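Local coordinates for LRR receptor-like serine/threonine-protein kinase RGI3 (Arabidopsis thaliana, PDB 5HZ0) that binds RGF peptide hormones through its extracellular leucine-rich-repeat domain and then pairs with SERK co-receptors, in signalling that maintains the root stem cell niche, at residues 222-227 / 247-252; 230-235 / 251-256; 382-387 / 406-411. The protein carries 5 engineered substitutions. All blocks are in the same frame, centred on the assembly; numbering follows the deposited sequence.

Contact 1: residues 222-227 / 247-252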
ATOM      1  N   ILE A 222     -12.091  -9.523 -20.788  1.00 14.25           N
ATOM      2  CA  ILE A 222     -11.656  -8.316 -21.498  1.00 13.70           C
ATOM      3  C   ILE A 222     -11.906  -8.519 -22.984  1.00  9.18           C
ATOM      4  O   ILE A 222     -11.348  -9.432 -23.596  1.00  6.51           O
ATOM      5  CB  ILE A 222     -10.152  -8.000 -21.241  1.00  2.00           C
ATOM      6  CG1 ILE A 222      -9.932  -7.710 -19.759  1.00  2.00           C
ATOM      7  CG2 ILE A 222      -9.708  -6.791 -22.056  1.00  2.00           C
ATOM      8  CD1 ILE A 222      -8.583  -8.101 -19.250  1.00  2.00           C
ATOM      9  N   PRO A 223     -12.787  -7.699 -23.561  1.00  6.45           N
ATOM     10  CA  PRO A 223     -13.143  -7.940 -24.962  1.00  4.16           C
ATOM     11  C   PRO A 223     -11.946  -7.865 -25.902  1.00 13.48           C
ATOM     12  O   PRO A 223     -11.119  -6.966 -25.830  1.00 24.29           O
ATOM     13  CB  PRO A 223     -14.175  -6.848 -25.270  1.00  2.00           C
ATOM     14  CG  PRO A 223     -14.093  -5.885 -24.126  1.00  9.24           C
ATOM     15  CD  PRO A 223     -13.644  -6.680 -22.938  1.00  3.77           C
ATOM     16  N   THR A 224     -11.857  -8.858 -26.769  1.00 11.11           N
ATOM     17  CA  THR A 224     -10.824  -8.937 -27.776  1.00  9.82           C
ATOM     18  C   THR A 224     -10.785  -7.682 -28.670  1.00 12.65           C
ATOM     19  O   THR A 224      -9.713  -7.248 -29.099  1.00 13.11           O
ATOM     20  CB  THR A 224     -11.052 -10.194 -28.626  1.00  8.46           C
ATOM     21  OG1 THR A 224     -10.891 -11.349 -27.796  1.00 13.64           O
ATOM     22  CG2 THR A 224     -10.036 -10.274 -29.729  1.00 12.95           C
ATOM     23  N   THR A 225     -11.954  -7.095 -28.910  1.00  2.00           N
ATOM     24  CA  THR A 225     -12.099  -5.913 -29.735  1.00  2.00           C
ATOM     25  C   THR A 225     -11.256  -4.734 -29.268  1.00 10.65           C
ATOM     26  O   THR A 225     -10.962  -3.830 -30.049  1.00  9.21           O
ATOM     27  CB  THR A 225     -13.530  -5.442 -29.752  1.00  4.16           C
ATOM     28  OG1 THR A 225     -13.956  -5.202 -28.403  1.00  5.12           O
ATOM     29  CG2 THR A 225     -14.412  -6.499 -30.382  1.00 12.77           C
ATOM     30  N   ILE A 226     -10.875  -4.744 -27.996  1.00 10.32           N
ATOM     31  CA  ILE A 226     -10.023  -3.697 -27.457  1.00 13.36           C
ATOM     32  C   ILE A 226      -8.666  -3.615 -28.192  1.00 11.96           C
ATOM     33  O   ILE A 226      -8.032  -2.568 -28.219  1.00 12.03           O
ATOM     34  CB  ILE A 226      -9.905  -3.813 -25.912  1.00  5.62           C
ATOM     35  CG1 ILE A 226     -11.183  -3.273 -25.283  1.00  7.97           C
ATOM     36  CG2 ILE A 226      -8.719  -3.035 -25.366  1.00  8.72           C
ATOM     37  CD1 ILE A 226     -10.952  -2.487 -24.023  1.00 13.74           C
ATOM     38  N   GLY A 227      -8.265  -4.695 -28.851  1.00 10.55           N
ATOM     39  CA  GLY A 227      -7.017  -4.686 -29.601  1.00 15.98           C
ATOM     40  C   GLY A 227      -7.104  -3.956 -30.938  1.00 21.92           C
ATOM     41  O   GLY A 227      -6.101  -3.754 -31.620  1.00 27.16           O
ATOM     42  N   PRO A 247      -6.409 -10.607 -23.817  1.00  2.49           N
ATOM     43  CA  PRO A 247      -6.446 -10.642 -25.283  1.00  2.57           C
ATOM     44  C   PRO A 247      -5.055 -10.453 -25.891  1.00 10.15           C
ATOM     45  O   PRO A 247      -4.304  -9.551 -25.525  1.00 10.04           O
ATOM     46  CB  PRO A 247      -7.340  -9.455 -25.647  1.00  2.00           C
ATOM     47  CG  PRO A 247      -8.171  -9.215 -24.455  1.00  7.60           C
ATOM     48  CD  PRO A 247      -7.345  -9.618 -23.255  1.00  6.70           C
ATOM     49  N   THR A 248      -4.720 -11.347 -26.803  1.00 10.03           N
ATOM     50  CA  THR A 248      -3.506 -11.268 -27.587  1.00  7.69           C
ATOM     51  C   THR A 248      -3.464  -9.958 -28.376  1.00 15.41           C
ATOM     52  O   THR A 248      -2.414  -9.318 -28.531  1.00 10.90           O
ATOM     53  CB  THR A 248      -3.479 -12.461 -28.559  1.00  8.35           C
ATOM     54  OG1 THR A 248      -2.748 -13.533 -27.956  1.00 10.34           O
ATOM     55  CG2 THR A 248      -2.847 -12.090 -29.878  1.00 15.82           C
ATOM     56  N   GLU A 249      -4.637  -9.558 -28.847  1.00  8.36           N
ATOM     57  CA  GLU A 249      -4.772  -8.426 -29.734  1.00  8.27           C
ATOM     58  C   GLU A 249      -4.260  -7.113 -29.146  1.00 11.83           C
ATOM     59  O   GLU A 249      -4.038  -6.166 -29.892  1.00  7.19           O
ATOM     60  CB  GLU A 249      -6.232  -8.284 -30.157  1.00 10.51           C
ATOM     61  CG  GLU A 249      -6.675  -9.327 -31.171  1.00  2.00           C
ATOM     62  CD  GLU A 249      -6.777 -10.702 -30.585  1.00  9.76           C
ATOM     63  OE1 GLU A 249      -6.942 -10.806 -29.348  1.00 14.86           O
ATOM     64  OE2 GLU A 249      -6.703 -11.680 -31.354  1.00 11.89           O
ATOM     65  N   LEU A 250      -4.086  -7.052 -27.825  1.00  2.00           N
ATOM     66  CA  LEU A 250      -3.518  -5.865 -27.190  1.00 14.43           C
ATOM     67  C   LEU A 250      -2.114  -5.540 -27.729  1.00 17.01           C
ATOM     68  O   LEU A 250      -1.701  -4.384 -27.724  1.00 22.31           O
ATOM     69  CB  LEU A 250      -3.472  -6.005 -25.667  1.00  7.80           C
ATOM     70  CG  LEU A 250      -4.791  -5.792 -24.938  1.00 11.58           C
ATOM     71  CD1 LEU A 250      -4.625  -6.073 -23.454  1.00 13.84           C
ATOM     72  CD2 LEU A 250      -5.314  -4.389 -25.164  1.00  7.51           C
ATOM     73  N   GLY A 251      -1.402  -6.555 -28.217  1.00  5.66           N
ATOM     74  CA  GLY A 251      -0.120  -6.336 -28.854  1.00  9.45           C
ATOM     75  C   GLY A 251      -0.187  -5.477 -30.113  1.00 12.61           C
ATOM     76  O   GLY A 251       0.842  -5.078 -30.652  1.00 17.09           O
ATOM     77  N   ASN A 252      -1.404  -5.210 -30.573  1.00 11.24           N
ATOM     78  CA  ASN A 252      -1.694  -4.403 -31.768  1.00 14.70           C
ATOM     79  C   ASN A 252      -1.964  -2.917 -31.497  1.00 15.35           C
ATOM     80  O   ASN A 252      -2.483  -2.211 -32.358  1.00 18.92           O
ATOM     81  CB  ASN A 252      -2.843  -5.009 -32.582  1.00 10.49           C
ATOM     82  CG  ASN A 252      -2.624  -6.467 -32.876  1.00 13.76           C
ATOM     83  OD1 ASN A 252      -1.481  -6.930 -32.922  1.00 14.41           O
ATOM     84  ND2 ASN A 252      -3.718  -7.213 -33.055  1.00 12.33           N
TER
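Ile222 opens the contact by setting its CB and CG2 against CG and CD of Pro247, the two side chains crossing at about a right angle with Ile222 CG2 3.7 Å from Pro247 CG. This is the outer side of a leucine-rich-repeat solenoid, where each turn of the chain makes a short 3-10 segment on its way back to the next strand; residues 224-227 and 248-251 are two such segments in successive repeats. CG2 of Ile222 stands anti to the backbone N (the chi1 of -63° puts CG1 beside that N), and this brings the methyl to Pro247 CG. Pro223 takes little part here and turns to the preceding repeat, where it touches Ile198 and Asp200. Thr224 has its CA near Pro247 CB, and its side chain makes its approach through the methyl: CG2 lies 3.2 Å from Glu249 OE1, a non-bonded approach, while the bend of Glu249 at chi2 (70°) folds the carboxylate back over that methyl. Ile226 continues the apolar line, its CG2 3.7 Å from Leu250 CD2, the two side chains lying alongside each other and pointing the same way into the buried interior; Leu250 in turn reaches Phe261 of the following repeat. No hydrogen bond joins the two segments. Each is held by its own turns, as Ile226 N to Pro223 O at 3.1 Å and Asn252 N to Glu249 O at 2.9 Å attest, so that packing alone accounts for the contact. The backbones approach most closely, by CA positions, at Gly227, with 4.4 Å between its CA and Glu249 CA. A beta carbon modelled on Gly227 would fall 2.2 Å from Glu249 CB, a spacing probably too close for a side chain; as it is, Gly227 CA sits 3.7 Å from Glu249 CB.

Contact 2: residues 230-235 / 251-256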
ATOM      1  N   LYS A 230      -6.480   1.624 -32.110  1.00 11.22           N
ATOM      2  CA  LYS A 230      -5.092   1.912 -32.501  1.00 10.67           C
ATOM      3  C   LYS A 230      -4.463   3.085 -31.759  1.00 10.74           C
ATOM      4  O   LYS A 230      -3.241   3.192 -31.719  1.00  9.74           O
ATOM      5  CB  LYS A 230      -4.948   2.123 -34.015  1.00 11.23           C
ATOM      6  CG  LYS A 230      -5.468   0.978 -34.884  1.00 18.96           C
ATOM      7  CD  LYS A 230      -4.952  -0.413 -34.447  1.00 28.55           C
ATOM      8  CE  LYS A 230      -5.556  -1.520 -35.336  1.00 31.78           C
ATOM      9  NZ  LYS A 230      -5.502  -2.896 -34.758  1.00 33.40           N
ATOM     10  N   LYS A 231      -5.288   3.952 -31.171  1.00  9.81           N
ATOM     11  CA  LYS A 231      -4.787   5.093 -30.410  1.00  9.92           C
ATOM     12  C   LYS A 231      -4.706   4.844 -28.904  1.00 11.30           C
ATOM     13  O   LYS A 231      -4.301   5.739 -28.160  1.00 18.85           O
ATOM     14  CB  LYS A 231      -5.631   6.352 -30.657  1.00 12.25           C
ATOM     15  CG  LYS A 231      -5.975   6.657 -32.104  1.00  7.27           C
ATOM     16  CD  LYS A 231      -4.770   7.054 -32.902  1.00 19.74           C
ATOM     17  CE  LYS A 231      -5.193   7.630 -34.249  1.00 28.99           C
ATOM     18  NZ  LYS A 231      -6.096   8.811 -34.082  1.00 32.37           N
ATOM     19  N   LEU A 232      -5.095   3.648 -28.457  1.00  7.88           N
ATOM     20  CA  LEU A 232      -5.126   3.309 -27.023  1.00  5.56           C
ATOM     21  C   LEU A 232      -3.789   3.530 -26.301  1.00  6.13           C
ATOM     22  O   LEU A 232      -2.746   3.060 -26.744  1.00  2.00           O
ATOM     23  CB  LEU A 232      -5.561   1.852 -26.840  1.00 12.74           C
ATOM     24  CG  LEU A 232      -5.908   1.375 -25.423  1.00 11.46           C
ATOM     25  CD1 LEU A 232      -7.072   2.187 -24.895  1.00  2.08           C
ATOM     26  CD2 LEU A 232      -6.233  -0.124 -25.402  1.00  2.00           C
ATOM     27  N   GLN A 233      -3.826   4.232 -25.180  1.00  2.03           N
ATOM     28  CA  GLN A 233      -2.604   4.554 -24.445  1.00 10.11           C
ATOM     29  C   GLN A 233      -2.609   3.931 -23.050  1.00 13.80           C
ATOM     30  O   GLN A 233      -1.662   3.251 -22.654  1.00 16.74           O
ATOM     31  CB  GLN A 233      -2.338   6.070 -24.390  1.00  2.34           C
ATOM     32  CG  GLN A 233      -2.486   6.748 -25.752  1.00  8.29           C
ATOM     33  CD  GLN A 233      -1.981   8.186 -25.784  1.00 15.32           C
ATOM     34  OE1 GLN A 233      -1.451   8.697 -24.802  1.00 16.33           O
ATOM     35  NE2 GLN A 233      -2.157   8.845 -26.923  1.00 14.23           N
ATOM     36  N   SER A 234      -3.624   4.247 -22.265  1.00  2.28           N
ATOM     37  CA  SER A 234      -3.669   3.718 -20.912  1.00  5.47           C
ATOM     38  C   SER A 234      -4.942   2.918 -20.660  1.00 11.69           C
ATOM     39  O   SER A 234      -6.059   3.345 -20.969  1.00 14.49           O
ATOM     40  CB  SER A 234      -3.500   4.831 -19.885  1.00  2.67           C
ATOM     41  OG  SER A 234      -4.510   5.807 -20.038  1.00  7.13           O
ATOM     42  N   LEU A 235      -4.756   1.722 -20.137  1.00  2.04           N
ATOM     43  CA  LEU A 235      -5.875   0.859 -19.824  1.00 16.60           C
ATOM     44  C   LEU A 235      -5.826   0.549 -18.312  1.00  9.84           C
ATOM     45  O   LEU A 235      -4.973  -0.214 -17.854  1.00  3.66           O
ATOM     46  CB  LEU A 235      -5.742  -0.402 -20.683  1.00  2.00           C
ATOM     47  CG  LEU A 235      -6.903  -1.373 -20.862  1.00 18.81           C
ATOM     48  CD1 LEU A 235      -8.124  -0.682 -21.437  1.00 19.40           C
ATOM     49  CD2 LEU A 235      -6.481  -2.539 -21.749  1.00 12.31           C
ATOM     50  N   GLY A 251      -1.402  -6.555 -28.217  1.00  5.66           N
ATOM     51  CA  GLY A 251      -0.120  -6.336 -28.854  1.00  9.45           C
ATOM     52  C   GLY A 251      -0.187  -5.477 -30.113  1.00 12.61           C
ATOM     53  O   GLY A 251       0.842  -5.078 -30.652  1.00 17.09           O
ATOM     54  N   ASN A 252      -1.404  -5.210 -30.573  1.00 11.24           N
ATOM     55  CA  ASN A 252      -1.694  -4.403 -31.768  1.00 14.70           C
ATOM     56  C   ASN A 252      -1.964  -2.917 -31.497  1.00 15.35           C
ATOM     57  O   ASN A 252      -2.483  -2.211 -32.358  1.00 18.92           O
ATOM     58  CB  ASN A 252      -2.843  -5.009 -32.582  1.00 10.49           C
ATOM     59  CG  ASN A 252      -2.624  -6.467 -32.876  1.00 13.76           C
ATOM     60  OD1 ASN A 252      -1.481  -6.930 -32.922  1.00 14.41           O
ATOM     61  ND2 ASN A 252      -3.718  -7.213 -33.055  1.00 12.33           N
ATOM     62  N   CYS A 253      -1.673  -2.467 -30.285  1.00 12.48           N
ATOM     63  CA  CYS A 253      -1.952  -1.092 -29.892  1.00  9.70           C
ATOM     64  C   CYS A 253      -0.612  -0.389 -29.671  1.00 12.24           C
ATOM     65  O   CYS A 253      -0.069  -0.392 -28.566  1.00  9.25           O
ATOM     66  CB  CYS A 253      -2.780  -1.063 -28.605  1.00  7.54           C
ATOM     67  SG  CYS A 253      -4.410  -1.864 -28.726  1.00 13.19           S
ATOM     68  N   PRO A 254      -0.067   0.197 -30.750  1.00  8.77           N
ATOM     69  CA  PRO A 254       1.303   0.713 -30.769  1.00  9.06           C
ATOM     70  C   PRO A 254       1.554   1.756 -29.697  1.00  9.36           C
ATOM     71  O   PRO A 254       2.690   1.900 -29.272  1.00 13.41           O
ATOM     72  CB  PRO A 254       1.431   1.347 -32.167  1.00  2.00           C
ATOM     73  CG  PRO A 254       0.369   0.746 -32.965  1.00  9.74           C
ATOM     74  CD  PRO A 254      -0.767   0.472 -32.017  1.00  8.64           C
ATOM     75  N   GLU A 255       0.518   2.462 -29.266  1.00  8.43           N
ATOM     76  CA  GLU A 255       0.697   3.564 -28.322  1.00  2.00           C
ATOM     77  C   GLU A 255       0.505   3.193 -26.863  1.00  2.00           C
ATOM     78  O   GLU A 255       0.491   4.065 -26.011  1.00  6.33           O
ATOM     79  CB  GLU A 255      -0.225   4.733 -28.661  1.00 11.87           C
ATOM     80  CG  GLU A 255      -0.023   5.307 -30.047  1.00 20.37           C
ATOM     81  CD  GLU A 255      -0.791   6.597 -30.229  1.00 44.48           C
ATOM     82  OE1 GLU A 255      -1.510   6.997 -29.282  1.00 50.46           O
ATOM     83  OE2 GLU A 255      -0.680   7.215 -31.313  1.00 57.22           O
ATOM     84  N   LEU A 256       0.337   1.914 -26.564  1.00  2.00           N
ATOM     85  CA  LEU A 256      -0.089   1.548 -25.227  1.00  6.12           C
ATOM     86  C   LEU A 256       1.103   1.622 -24.281  1.00  2.00           C
ATOM     87  O   LEU A 256       2.070   0.879 -24.417  1.00  4.62           O
ATOM     88  CB  LEU A 256      -0.636   0.127 -25.293  1.00  5.70           C
ATOM     89  CG  LEU A 256      -1.442  -0.488 -24.156  1.00 16.34           C
ATOM     90  CD1 LEU A 256      -2.511   0.476 -23.681  1.00  2.00           C
ATOM     91  CD2 LEU A 256      -2.059  -1.788 -24.661  1.00  2.00           C
TER
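Leu232 and Leu256 lie side by side and point the same way, with Leu232 CG 3.9 Å from Leu256 CD1. In both, CG is anti to the backbone N, which sends the two isobutyl groups into the interior together; Leu232 CD2 also brushes Cys253 SG at 4.2 Å. A polar pair, Gln233 and Glu255, crosses at a slant, both chains extended beyond CG, and their amide and carboxylate planes stand 66° apart. Gln233 NE2 gives Glu255 OE1 a weak hydrogen bond of 3.1 Å, bent to 126° at the hydrogen. The backbone supplies a second link, a CA-H...O contact from Gln233 CA to Glu255 O at 3.5 Å. The stacking of successive turns with leucines pointing into the core is that of the leucine-rich-repeat fold: residues 230-235 enter strand 234-236 of the concave face, while a type I beta turn from Cys253 to Leu256, closed by Leu256 N to Cys253 O, lies in the turn that precedes strand 258-260. An alanine at Gln233 would be likely to leave Glu255 OE1 without this amide partner and to uncover the flank where Gln233 CG now lies against the carboxylate. The charged ends of Lys231 and Glu255 do not meet, Lys231 NZ and Glu255 OE2 being 6.3 Å apart; Lys231 NZ instead forms a salt bridge with Glu207 of the preceding repeat. Lys230 runs alongside Asn252, its CD 3.7 Å from Asn252 O, and its NZ makes a weak hydrogen bond to Gly227 O.

Contact 3: residues 382-387 / 406-411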
ATOM      1  N   LEU A 382      12.885 -13.232   0.129  1.00  5.71           N
ATOM      2  CA  LEU A 382      12.442 -14.117   1.196  1.00  4.49           C
ATOM      3  C   LEU A 382      11.595 -15.299   0.723  1.00  6.38           C
ATOM      4  O   LEU A 382      10.951 -15.238  -0.321  1.00  6.22           O
ATOM      5  CB  LEU A 382      11.769 -13.340   2.342  1.00  5.16           C
ATOM      6  CG  LEU A 382      10.421 -12.628   2.190  1.00  6.37           C
ATOM      7  CD1 LEU A 382       9.233 -13.554   2.465  1.00  2.00           C
ATOM      8  CD2 LEU A 382      10.372 -11.435   3.109  1.00  2.21           C
ATOM      9  N   SER A 383      11.643 -16.391   1.477  1.00  4.22           N
ATOM     10  CA  SER A 383      10.917 -17.612   1.107  1.00  6.46           C
ATOM     11  C   SER A 383      11.197 -18.143  -0.310  1.00  2.97           C
ATOM     12  O   SER A 383      10.381 -18.022  -1.214  1.00  2.65           O
ATOM     13  CB  SER A 383       9.413 -17.480   1.336  1.00  9.13           C
ATOM     14  OG  SER A 383       8.764 -18.631   0.827  1.00 14.64           O
ATOM     15  N   ASN A 384      12.369 -18.722  -0.484  1.00  2.00           N
ATOM     16  CA  ASN A 384      12.720 -19.398  -1.715  1.00  2.00           C
ATOM     17  C   ASN A 384      13.582 -20.578  -1.316  1.00  5.07           C
ATOM     18  O   ASN A 384      13.610 -20.949  -0.146  1.00  6.60           O
ATOM     19  CB  ASN A 384      13.484 -18.462  -2.665  1.00  2.58           C
ATOM     20  CG  ASN A 384      12.566 -17.544  -3.448  1.00  7.04           C
ATOM     21  OD1 ASN A 384      11.935 -17.973  -4.395  1.00  2.00           O
ATOM     22  ND2 ASN A 384      12.495 -16.274  -3.053  1.00  2.00           N
ATOM     23  N   ASP A 385      14.218 -21.205  -2.296  1.00  9.66           N
ATOM     24  CA  ASP A 385      15.217 -22.249  -2.058  1.00 13.99           C
ATOM     25  C   ASP A 385      16.672 -21.791  -2.137  1.00  5.97           C
ATOM     26  O   ASP A 385      17.546 -22.598  -2.420  1.00  7.58           O
ATOM     27  CB  ASP A 385      14.976 -23.529  -2.859  1.00 22.08           C
ATOM     28  CG  ASP A 385      15.643 -24.743  -2.214  1.00 31.17           C
ATOM     29  OD1 ASP A 385      15.737 -24.762  -0.966  1.00 34.67           O
ATOM     30  OD2 ASP A 385      16.088 -25.660  -2.939  1.00 35.22           O
ATOM     31  N   LEU A 386      16.907 -20.488  -2.068  1.00  4.88           N
ATOM     32  CA  LEU A 386      18.253 -19.920  -2.226  1.00  5.92           C
ATOM     33  C   LEU A 386      19.291 -20.411  -1.208  1.00  6.69           C
ATOM     34  O   LEU A 386      19.053 -20.406  -0.007  1.00 15.27           O
ATOM     35  CB  LEU A 386      18.188 -18.386  -2.190  1.00  2.00           C
ATOM     36  CG  LEU A 386      17.311 -17.697  -3.229  1.00  2.00           C
ATOM     37  CD1 LEU A 386      17.126 -16.248  -2.846  1.00  4.87           C
ATOM     38  CD2 LEU A 386      17.970 -17.787  -4.587  1.00  8.59           C
ATOM     39  N   SER A 387      20.453 -20.816  -1.703  1.00  4.15           N
ATOM     40  CA  SER A 387      21.560 -21.242  -0.850  1.00  7.67           C
ATOM     41  C   SER A 387      22.850 -20.494  -1.197  1.00 10.83           C
ATOM     42  O   SER A 387      22.830 -19.531  -1.965  1.00 12.58           O
ATOM     43  CB  SER A 387      21.788 -22.740  -0.978  1.00  6.12           C
ATOM     44  OG  SER A 387      22.015 -23.082  -2.328  1.00  6.49           O
ATOM     45  N   ASN A 406      15.273 -13.696   4.344  1.00  6.55           N
ATOM     46  CA  ASN A 406      14.771 -14.719   5.257  1.00  9.67           C
ATOM     47  C   ASN A 406      14.006 -15.875   4.603  1.00  7.91           C
ATOM     48  O   ASN A 406      13.354 -15.696   3.579  1.00  6.52           O
ATOM     49  CB  ASN A 406      13.957 -14.068   6.386  1.00  2.14           C
ATOM     50  CG  ASN A 406      12.809 -13.230   5.875  1.00  9.12           C
ATOM     51  OD1 ASN A 406      13.001 -12.095   5.456  1.00 16.76           O
ATOM     52  ND2 ASN A 406      11.601 -13.782   5.918  1.00  6.74           N
ATOM     53  N   GLY A 407      14.093 -17.068   5.193  1.00  5.80           N
ATOM     54  CA  GLY A 407      13.394 -18.218   4.646  1.00  2.00           C
ATOM     55  C   GLY A 407      14.057 -18.831   3.430  1.00  3.17           C
ATOM     56  O   GLY A 407      13.414 -19.085   2.403  1.00  2.00           O
ATOM     57  N   ASN A 408      15.360 -19.061   3.553  1.00  2.05           N
ATOM     58  CA  ASN A 408      16.153 -19.735   2.533  1.00  2.00           C
ATOM     59  C   ASN A 408      17.151 -20.698   3.192  1.00  7.37           C
ATOM     60  O   ASN A 408      17.015 -21.019   4.375  1.00 12.67           O
ATOM     61  CB  ASN A 408      16.892 -18.715   1.651  1.00  9.30           C
ATOM     62  CG  ASN A 408      15.963 -17.965   0.714  1.00  4.29           C
ATOM     63  OD1 ASN A 408      15.508 -18.517  -0.281  1.00  4.73           O
ATOM     64  ND2 ASN A 408      15.680 -16.704   1.028  1.00  2.00           N
ATOM     65  N   ARG A 409      18.084 -21.222   2.400  1.00  7.07           N
ATOM     66  CA  ARG A 409      19.180 -22.095   2.867  1.00  7.02           C
ATOM     67  C   ARG A 409      20.556 -21.451   3.012  1.00  6.55           C
ATOM     68  O   ARG A 409      21.571 -22.159   2.953  1.00  9.27           O
ATOM     69  CB  ARG A 409      19.257 -23.424   2.096  1.00 12.80           C
ATOM     70  CG  ARG A 409      18.228 -24.456   2.547  1.00 13.72           C
ATOM     71  CD  ARG A 409      18.490 -25.840   1.956  1.00 11.90           C
ATOM     72  NE  ARG A 409      18.320 -25.896   0.508  1.00 16.67           N
ATOM     73  CZ  ARG A 409      19.279 -26.279  -0.333  1.00 19.23           C
ATOM     74  NH1 ARG A 409      20.467 -26.636   0.141  1.00 20.89           N
ATOM     75  NH2 ARG A 409      19.051 -26.314  -1.639  1.00 12.74           N
ATOM     76  N   LEU A 410      20.608 -20.119   3.028  1.00  4.07           N
ATOM     77  CA  LEU A 410      21.890 -19.388   2.989  1.00  9.37           C
ATOM     78  C   LEU A 410      22.917 -19.869   4.018  1.00 14.36           C
ATOM     79  O   LEU A 410      22.577 -20.084   5.172  1.00 16.44           O
ATOM     80  CB  LEU A 410      21.637 -17.890   3.166  1.00  2.72           C
ATOM     81  CG  LEU A 410      20.729 -17.248   2.108  1.00  3.30           C
ATOM     82  CD1 LEU A 410      20.379 -15.814   2.493  1.00  3.97           C
ATOM     83  CD2 LEU A 410      21.344 -17.308   0.712  1.00  2.44           C
ATOM     84  N   ALA A 411      24.173 -20.032   3.593  1.00 17.59           N
ATOM     85  CA  ALA A 411      25.225 -20.584   4.465  1.00 15.98           C
ATOM     86  C   ALA A 411      26.402 -19.634   4.681  1.00  8.93           C
ATOM     87  O   ALA A 411      26.458 -18.559   4.090  1.00 11.41           O
ATOM     88  CB  ALA A 411      25.720 -21.930   3.932  1.00  3.71           C
TER
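Asn408 has CG anti to its carbonyl carbon (chi1 -72°), a setting that swings the amide beside Leu386 and puts OD1 3.0 Å from Leu386 N, which donates to it from a position tilted off the amide plane. Asp385, with CG placed opposite the backbone N (chi1 -157°), turns its carboxylate back toward Arg409, whose chain bends at chi3 to meet it. The resulting salt bridge is two-pronged: Arg409 NE to Asp385 OD1 at 3.2 Å lies in the guanidinium plane but well out of the carboxylate plane, on its syn side, and the longer NH2 to OD2 bond, 3.3 Å, is weak. Carboxylate and guanidinium planes are inclined by 44°, and Ser387 CB lies over one guanidinium face, offset toward the rim. Main-chain bonds run the length of the contact, with Ser383 N to Asn406 O at 2.8 Å, Asn384 N to Gly407 O at 3.1 Å and Arg409 N to Leu386 O at 2.7 Å. At the inner end, Leu382 packs its CB and CD2 against the Asn406 amide, with CD2 3.6 Å from Asn406 OD1, and also touches a polar side chain of the bound peptide; it belongs to the experimentally defined peptide-recognition motif.

Asn384 and Asn408 are successive rungs of the asparagine ladder of leucine-rich repeats. ND2 of Asn408 donates to Leu405 O and Leu381 O, Asn384 ND2 to Leu381 O, and Asn432 OD1 of the next repeat receives Leu410 N. The two segments thus descend together from the parallel strands 378-380 and 402-404, and the second leads into the short strand 411-412.

In the fold
All three contacts join consecutive turns of one leucine-rich-repeat solenoid. Contacts 1 and 2 are neighbours, with centres 10 Å apart: they share Gly251 and Asn252 and also touch where Ile226 CG2 meets Leu232 CD2 at 3.8 Å. Contact 1 lies on the outer side and contact 2 carries the chain round into strands 234-236 and 258-260. Contact 3 comes later in the chain, after strands 378-380 and 402-404, with its centre 40 Å from each of the others and nearest atoms about 27 and 28 Å away. It is separated from them by the intervening repeats, whose parallel strands line the concave surface that carries the peptide-recognition motifs.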